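Local coordinates for putative aspartate aminotransferase (Thermus thermophilus, PDB 1IUG), which probably transfers amino groups between amino acids such as aspartate and 2-oxo acids, using pyridoxal 5'-phosphate as cofactor, at residues A296-K299 with E300-Q304; Y329-Y332 with E333-V337; G339-R342 with E343-E347. All blocks are in the same frame, centred on the assembly; numbering follows the deposited sequence.

Contacts 1 and 3 are turns within helices, contact 2 the start of one; all three are partly buried. Contact 1 lies on helix 295-303, while contacts 2 and 3 share helix 331-348. Contacts 1 and 3 meet, F302 CZ lying 3.6 Å from F341 CD1, and their buried residues (V298, A301, F302; F341, V344, L345) form apolar stripes beside strands 307-311 and 320-323, with charged residues on the exposed side. Contact 2, its nearest atoms about 6 Å from contact 1, touches loops and helix 250-270 instead. There Y329 and A334 are buried, but the partly exposed D330 and E333 carry the contact by binding backbone N-H groups.

Contact 1 (A296-K299 with E300-Q304); sequences ARVK and EAFAQ
The F302 ring meets V298 at its edge: V298 CG1 lies in the ring plane, 3.8 Å from F302 CE1, and V298 O sits near the same plane, 3.3 Å from F302 CD1. This is an i/i+4 pair on an amphipathic helix, 295-303, which packs on strands 307-311 and 320-323 in what is, for this family, the smaller domain of a fold type I enzyme. The two side chains run side by side and point the same way. V298 CG1 stands anti to the backbone N (chi1 -178°), which puts that methyl beside its own carbonyl and against the ring. Both residues touch I309; V298 also reaches F321 and F302 reaches L323, so the stripe faces apolar side chains of the two strands, while V344 of helix 331-348 packs on A301 and F302. About 9 Å separates the side chains of F302 and R322, a predicted substrate-binding residue. Four i/i+4 backbone hydrogen bonds hold the turn, among them F302 N to V298 O at 3.1 Å. On the exposed side, a chi1 of -69° sets E300 CG beside its own backbone N, 3.2 Å from A296 O.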
loop_
_atom_site.group_PDB
_atom_site.type_symbol
_atom_site.label_atom_id
_atom_site.label_comp_id
_atom_site.label_asym_id
_atom_site.label_seq_id
_atom_site.Cartn_x
_atom_site.Cartn_y
_atom_site.Cartn_z
ATOM N N ALA A 296 29.145 6.891 -12.319
ATOM C CA ALA A 296 29.254 5.479 -12.675
ATOM C C ALA A 296 30.519 4.821 -12.127
ATOM O O ALA A 296 30.511 3.639 -11.788
ATOM C CB ALA A 296 29.187 5.317 -14.189
ATOM N N ARG A 297 31.596 5.595 -12.023
ATOM C CA ARG A 297 32.866 5.086 -11.513
ATOM C C ARG A 297 32.752 4.780 -10.015
ATOM O O ARG A 297 33.232 3.749 -9.551
ATOM C CB ARG A 297 33.984 6.108 -11.780
ATOM C CG ARG A 297 35.369 5.518 -12.103
ATOM C CD ARG A 297 35.922 4.657 -10.975
ATOM N NE ARG A 297 37.154 3.957 -11.338
ATOM C CZ ARG A 297 38.344 4.537 -11.486
ATOM N NH1 ARG A 297 38.483 5.845 -11.311
ATOM N NH2 ARG A 297 39.405 3.799 -11.784
ATOM N N VAL A 298 32.109 5.675 -9.269
ATOM C CA VAL A 298 31.923 5.505 -7.826
ATOM C C VAL A 298 30.898 4.397 -7.573
ATOM O O VAL A 298 31.050 3.584 -6.662
ATOM C CB VAL A 298 31.434 6.825 -7.167
ATOM C CG1 VAL A 298 31.290 6.656 -5.661
ATOM C CG2 VAL A 298 32.405 7.954 -7.475
ATOM N N LYS A 299 29.866 4.382 -8.409
ATOM C CA LYS A 299 28.782 3.407 -8.354
ATOM C C LYS A 299 29.371 2.000 -8.521
ATOM O O LYS A 299 29.067 1.095 -7.741
ATOM C CB LYS A 299 27.784 3.745 -9.475
ATOM C CG LYS A 299 26.391 3.101 -9.456
ATOM C CD LYS A 299 26.398 1.584 -9.534
ATOM C CE LYS A 299 24.979 1.013 -9.528
ATOM N NZ LYS A 299 23.904 2.057 -9.449
ATOM N N GLU A 300 30.251 1.838 -9.507
ATOM C CA GLU A 300 30.878 0.544 -9.770
ATOM C C GLU A 300 31.945 0.162 -8.750
ATOM O O GLU A 300 32.143 -1.021 -8.472
ATOM C CB GLU A 300 31.453 0.496 -11.189
ATOM C CG GLU A 300 30.385 0.483 -12.278
ATOM C CD GLU A 300 30.969 0.545 -13.681
ATOM O OE1 GLU A 300 30.877 1.619 -14.320
ATOM O OE2 GLU A 300 31.518 -0.480 -14.147
ATOM N N ALA A 301 32.625 1.159 -8.187
ATOM C CA ALA A 301 33.656 0.906 -7.185
ATOM C C ALA A 301 33.024 0.288 -5.938
ATOM O O ALA A 301 33.580 -0.634 -5.340
ATOM C CB ALA A 301 34.383 2.192 -6.832
ATOM N N PHE A 302 31.863 0.802 -5.543
ATOM C CA PHE A 302 31.157 0.269 -4.385
ATOM C C PHE A 302 30.538 -1.089 -4.724
ATOM O O PHE A 302 30.588 -2.020 -3.920
ATOM C CB PHE A 302 30.077 1.248 -3.906
ATOM C CG PHE A 302 30.585 2.292 -2.952
ATOM C CD1 PHE A 302 30.777 3.604 -3.370
ATOM C CD2 PHE A 302 30.884 1.959 -1.634
ATOM C CE1 PHE A 302 31.263 4.572 -2.490
ATOM C CE2 PHE A 302 31.369 2.919 -0.743
ATOM C CZ PHE A 302 31.559 4.229 -1.174
ATOM N N ALA A 303 29.992 -1.202 -5.935
ATOM C CA ALA A 303 29.363 -2.440 -6.395
ATOM C C ALA A 303 30.304 -3.641 -6.351
ATOM O O ALA A 303 29.906 -4.719 -5.901
ATOM C CB ALA A 303 28.793 -2.265 -7.802
ATOM N N GLN A 304 31.546 -3.460 -6.800
ATOM C CA GLN A 304 32.509 -4.559 -6.786
ATOM C C GLN A 304 32.891 -4.967 -5.357
ATOM O O GLN A 304 33.475 -6.029 -5.143
ATOM C CB GLN A 304 33.749 -4.243 -7.645
ATOM C CG GLN A 304 34.558 -3.022 -7.230
ATOM C CD GLN A 304 35.717 -2.719 -8.185
ATOM O OE1 GLN A 304 35.519 -2.161 -9.270
ATOM N NE2 GLN A 304 36.934 -3.075 -7.775
#

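Contact 2 (Y329-Y332 with E333-V337); sequences YDRY and EALGV
E333 and D330 cross at about a right angle, their carboxylate planes 69° apart, and form a capping box at the start of helix 331-348. Each side chain takes the other's backbone N-H. D330, the N-cap, accepts from E333 N through OD2 at 2.9 Å, the donor arriving nearly in line with the C-O bond. E333 returns the bond through OE2, whose anti lone pair receives D330 N, also at 2.9 Å. In D330 a chi1 of 72° places CG between the backbone N and the carbonyl carbon, from where OD2 can meet E333 N. The box brings two negative groups together, OD2 and OE2 being 3.4 Å apart; a salt bridge from R11 to E333 OE1 would be expected to ease that repulsion. The ring of Y329 is likewise crossed by E333, with planes 74° apart, and OE2 lies at the ring edge, near its plane. Y329 OH turns elsewhere, to L4 O, tying the approach to the helix to the start of the chain. Beside the box, Y332 and L335, three residues apart, lie side by side pointing the same way, with Y332 CD2 3.8 Å from L335 CD1.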
loop_
_atom_site.group_PDB
_atom_site.type_symbol
_atom_site.label_atom_id
_atom_site.label_comp_id
_atom_site.label_asym_id
_atom_site.label_seq_id
_atom_site.Cartn_x
_atom_site.Cartn_y
_atom_site.Cartn_z
ATOM N N TYR A 329 22.406 -1.574 11.254
ATOM C CA TYR A 329 23.849 -1.785 11.347
ATOM C C TYR A 329 24.310 -1.371 12.723
ATOM O O TYR A 329 23.802 -0.394 13.284
ATOM C CB TYR A 329 24.597 -0.914 10.336
ATOM C CG TYR A 329 24.380 -1.286 8.896
ATOM C CD1 TYR A 329 23.626 -0.471 8.049
ATOM C CD2 TYR A 329 24.949 -2.442 8.370
ATOM C CE1 TYR A 329 23.450 -0.799 6.707
ATOM C CE2 TYR A 329 24.779 -2.780 7.036
ATOM C CZ TYR A 329 24.031 -1.957 6.209
ATOM O OH TYR A 329 23.879 -2.306 4.891
ATOM N N ASP A 330 25.284 -2.094 13.268
ATOM C CA ASP A 330 25.801 -1.733 14.577
ATOM C C ASP A 330 27.071 -0.901 14.451
ATOM O O ASP A 330 27.468 -0.511 13.352
ATOM C CB ASP A 330 25.996 -2.968 15.483
ATOM C CG ASP A 330 27.172 -3.860 15.070
ATOM O OD1 ASP A 330 27.415 -4.846 15.795
ATOM O OD2 ASP A 330 27.857 -3.597 14.059
ATOM N N ARG A 331 27.670 -0.615 15.600
ATOM C CA ARG A 331 28.899 0.164 15.740
ATOM C C ARG A 331 30.021 -0.361 14.819
ATOM O O ARG A 331 30.622 0.393 14.053
ATOM C CB ARG A 331 29.327 0.050 17.215
ATOM C CG ARG A 331 30.078 1.207 17.863
ATOM C CD ARG A 331 31.395 1.523 17.198
ATOM N NE ARG A 331 32.326 2.215 18.095
ATOM C CZ ARG A 331 32.099 3.390 18.682
ATOM N NH1 ARG A 331 30.952 4.039 18.496
ATOM N NH2 ARG A 331 33.053 3.947 19.416
ATOM N N TYR A 332 30.229 -1.672 14.841
ATOM C CA TYR A 332 31.302 -2.293 14.072
ATOM C C TYR A 332 31.073 -2.534 12.588
ATOM O O TYR A 332 32.028 -2.572 11.810
ATOM C CB TYR A 332 31.778 -3.536 14.817
ATOM C CG TYR A 332 32.070 -3.160 16.250
ATOM C CD1 TYR A 332 31.169 -3.474 17.272
ATOM C CD2 TYR A 332 33.177 -2.367 16.567
ATOM C CE1 TYR A 332 31.357 -3.001 18.565
ATOM C CE2 TYR A 332 33.373 -1.888 17.855
ATOM C CZ TYR A 332 32.459 -2.206 18.848
ATOM O OH TYR A 332 32.636 -1.718 20.119
ATOM N N GLU A 333 29.814 -2.668 12.188
ATOM C CA GLU A 333 29.510 -2.848 10.776
ATOM C C GLU A 333 29.734 -1.497 10.102
ATOM O O GLU A 333 30.196 -1.428 8.963
ATOM C CB GLU A 333 28.074 -3.340 10.593
ATOM C CG GLU A 333 27.905 -4.794 10.995
ATOM C CD GLU A 333 26.460 -5.237 11.064
ATOM O OE1 GLU A 333 26.166 -6.344 10.582
ATOM O OE2 GLU A 333 25.618 -4.496 11.613
ATOM N N ALA A 334 29.452 -0.426 10.841
ATOM C CA ALA A 334 29.642 0.933 10.347
ATOM C C ALA A 334 31.135 1.184 10.134
ATOM O O ALA A 334 31.532 1.739 9.109
ATOM C CB ALA A 334 29.067 1.942 11.332
ATOM N N LEU A 335 31.958 0.760 11.096
ATOM C CA LEU A 335 33.410 0.918 10.985
ATOM C C LEU A 335 33.907 0.167 9.749
ATOM O O LEU A 335 34.843 0.599 9.076
ATOM C CB LEU A 335 34.122 0.392 12.237
ATOM C CG LEU A 335 34.080 1.217 13.528
ATOM C CD1 LEU A 335 34.860 0.500 14.633
ATOM C CD2 LEU A 335 34.676 2.594 13.288
ATOM N N GLY A 336 33.256 -0.953 9.447
ATOM C CA GLY A 336 33.620 -1.734 8.279
ATOM C C GLY A 336 33.293 -0.981 7.002
ATOM O O GLY A 336 34.066 -1.021 6.042
ATOM N N VAL A 337 32.146 -0.299 6.994
ATOM C CA VAL A 337 31.704 0.487 5.841
ATOM C C VAL A 337 32.682 1.645 5.632
ATOM O O VAL A 337 33.001 2.003 4.495
ATOM C CB VAL A 337 30.269 1.065 6.046
ATOM C CG1 VAL A 337 29.867 1.920 4.860
ATOM C CG2 VAL A 337 29.266 -0.056 6.222
#

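Contact 3 (G339-R342 with E343-E347); sequences GMFR and EVLEE
L345 reaches back one helical turn to F341, and its path shows how an i/i+4 apolar pair is built atom by atom. Its CB rests on the carbonyls of the preceding turn, 3.3 Å from R342 O and a little farther from F341 O. CG passes F341 O at 4.0 Å, and there the chain divides. CD1 goes to the ring, where its distance of 3.4 Å from F341 CE1 is short and uncertain. CD2 lies over one face of the same ring, 4.3 Å above its plane and displaced toward the rim. The first torsion of L345 (chi1 -106°) is well off a staggered position; it and the short approach are both unusual and are best read with caution. The chi1 of F341, -167°, sets its ring where L345 can lie against it. That ring also touches F321 and L323, while V267 of helix 250-270 lies against both F341 and L345, and V344 packs on A301 and F302. The buried side of this turn thus faces strand 320-323, helix 250-270 and helix 295-303.

The opposite character appears at the polar residues. R342 sends NE to E270 in a salt bridge, and its NE stays 6.7 Å from E346 OE2, so the arginine ties helix 331-348 to helix 250-270 instead of pairing along its own helix. E347 forms a salt bridge to R305, just beyond helix 295-303. Four backbone bonds of 3.0 Å, such as E346 N to R342 O, keep the turn regular. The chemistry implies a division of labour: carbon contacts join the helix to strand 320-323 and to helices 250-270 and 295-303, while its charged ends reach outward, R342 to E270 and E347 to R305.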
loop_
_atom_site.group_PDB
_atom_site.type_symbol
_atom_site.label_atom_id
_atom_site.label_comp_id
_atom_site.label_asym_id
_atom_site.label_seq_id
_atom_site.Cartn_x
_atom_site.Cartn_y
_atom_site.Cartn_z
ATOM N N GLY A 339 35.781 1.637 6.264
ATOM C CA GLY A 339 36.971 1.089 5.641
ATOM C C GLY A 339 36.753 0.894 4.152
ATOM O O GLY A 339 37.654 1.136 3.347
ATOM N N MET A 340 35.548 0.455 3.793
ATOM C CA MET A 340 35.178 0.235 2.398
ATOM C C MET A 340 35.182 1.571 1.664
ATOM O O MET A 340 35.576 1.652 0.500
ATOM C CB MET A 340 33.779 -0.377 2.305
ATOM C CG MET A 340 33.326 -0.674 0.880
ATOM S SD MET A 340 31.549 -0.928 0.744
ATOM C CE MET A 340 31.367 -2.514 1.570
ATOM N N PHE A 341 34.709 2.607 2.351
ATOM C CA PHE A 341 34.653 3.948 1.795
ATOM C C PHE A 341 36.094 4.424 1.567
ATOM O O PHE A 341 36.391 5.013 0.533
ATOM C CB PHE A 341 33.886 4.878 2.747
ATOM C CG PHE A 341 33.489 6.200 2.138
ATOM C CD1 PHE A 341 33.592 6.422 0.764
ATOM C CD2 PHE A 341 33.024 7.233 2.947
ATOM C CE1 PHE A 341 33.243 7.650 0.210
ATOM C CE2 PHE A 341 32.671 8.470 2.396
ATOM C CZ PHE A 341 32.784 8.676 1.025
ATOM N N ARG A 342 36.985 4.118 2.513
ATOM C CA ARG A 342 38.399 4.479 2.395
ATOM C C ARG A 342 38.952 3.880 1.105
ATOM O O ARG A 342 39.548 4.581 0.295
ATOM C CB ARG A 342 39.227 3.902 3.550
ATOM C CG ARG A 342 38.974 4.462 4.935
ATOM C CD ARG A 342 39.244 5.952 5.016
ATOM N NE ARG A 342 39.754 6.384 6.323
ATOM C CZ ARG A 342 39.253 6.039 7.510
ATOM N NH1 ARG A 342 38.203 5.233 7.608
ATOM N NH2 ARG A 342 39.804 6.525 8.613
ATOM N N GLU A 343 38.737 2.578 0.927
ATOM C CA GLU A 343 39.218 1.857 -0.250
ATOM C C GLU A 343 38.718 2.424 -1.574
ATOM O O GLU A 343 39.479 2.516 -2.535
ATOM C CB GLU A 343 38.865 0.370 -0.149
ATOM C CG GLU A 343 39.514 -0.331 1.037
ATOM C CD GLU A 343 39.337 -1.844 1.021
ATOM O OE1 GLU A 343 38.654 -2.367 0.114
ATOM O OE2 GLU A 343 39.891 -2.509 1.925
ATOM N N VAL A 344 37.438 2.788 -1.624
ATOM C CA VAL A 344 36.848 3.356 -2.836
ATOM C C VAL A 344 37.499 4.702 -3.155
ATOM O O VAL A 344 37.703 5.040 -4.321
ATOM C CB VAL A 344 35.316 3.534 -2.686
ATOM C CG1 VAL A 344 34.744 4.296 -3.871
ATOM C CG2 VAL A 344 34.647 2.176 -2.577
ATOM N N LEU A 345 37.835 5.450 -2.107
ATOM C CA LEU A 345 38.472 6.752 -2.247
ATOM C C LEU A 345 39.895 6.621 -2.807
ATOM O O LEU A 345 40.285 7.371 -3.702
ATOM C CB LEU A 345 38.480 7.474 -0.895
ATOM C CG LEU A 345 37.497 8.636 -0.697
ATOM C CD1 LEU A 345 36.182 8.376 -1.401
ATOM C CD2 LEU A 345 37.283 8.882 0.785
ATOM N N GLU A 346 40.640 5.639 -2.306
ATOM C CA GLU A 346 42.010 5.391 -2.751
ATOM C C GLU A 346 42.070 4.922 -4.203
ATOM O O GLU A 346 43.099 5.065 -4.861
ATOM C CB GLU A 346 42.684 4.342 -1.863
ATOM C CG GLU A 346 42.825 4.745 -0.400
ATOM C CD GLU A 346 43.432 3.649 0.468
ATOM O OE1 GLU A 346 43.437 2.468 0.049
ATOM O OE2 GLU A 346 43.900 3.973 1.582
ATOM N N GLU A 347 40.971 4.348 -4.686
ATOM C CA GLU A 347 40.896 3.846 -6.055
ATOM C C GLU A 347 40.494 4.915 -7.070
ATOM O O GLU A 347 41.116 5.035 -8.126
ATOM C CB GLU A 347 39.918 2.665 -6.143
ATOM C CG GLU A 347 39.834 2.032 -7.533
ATOM C CD GLU A 347 38.773 0.946 -7.641
ATOM O OE1 GLU A 347 37.863 1.091 -8.484
ATOM O OE2 GLU A 347 38.854 -0.056 -6.900
#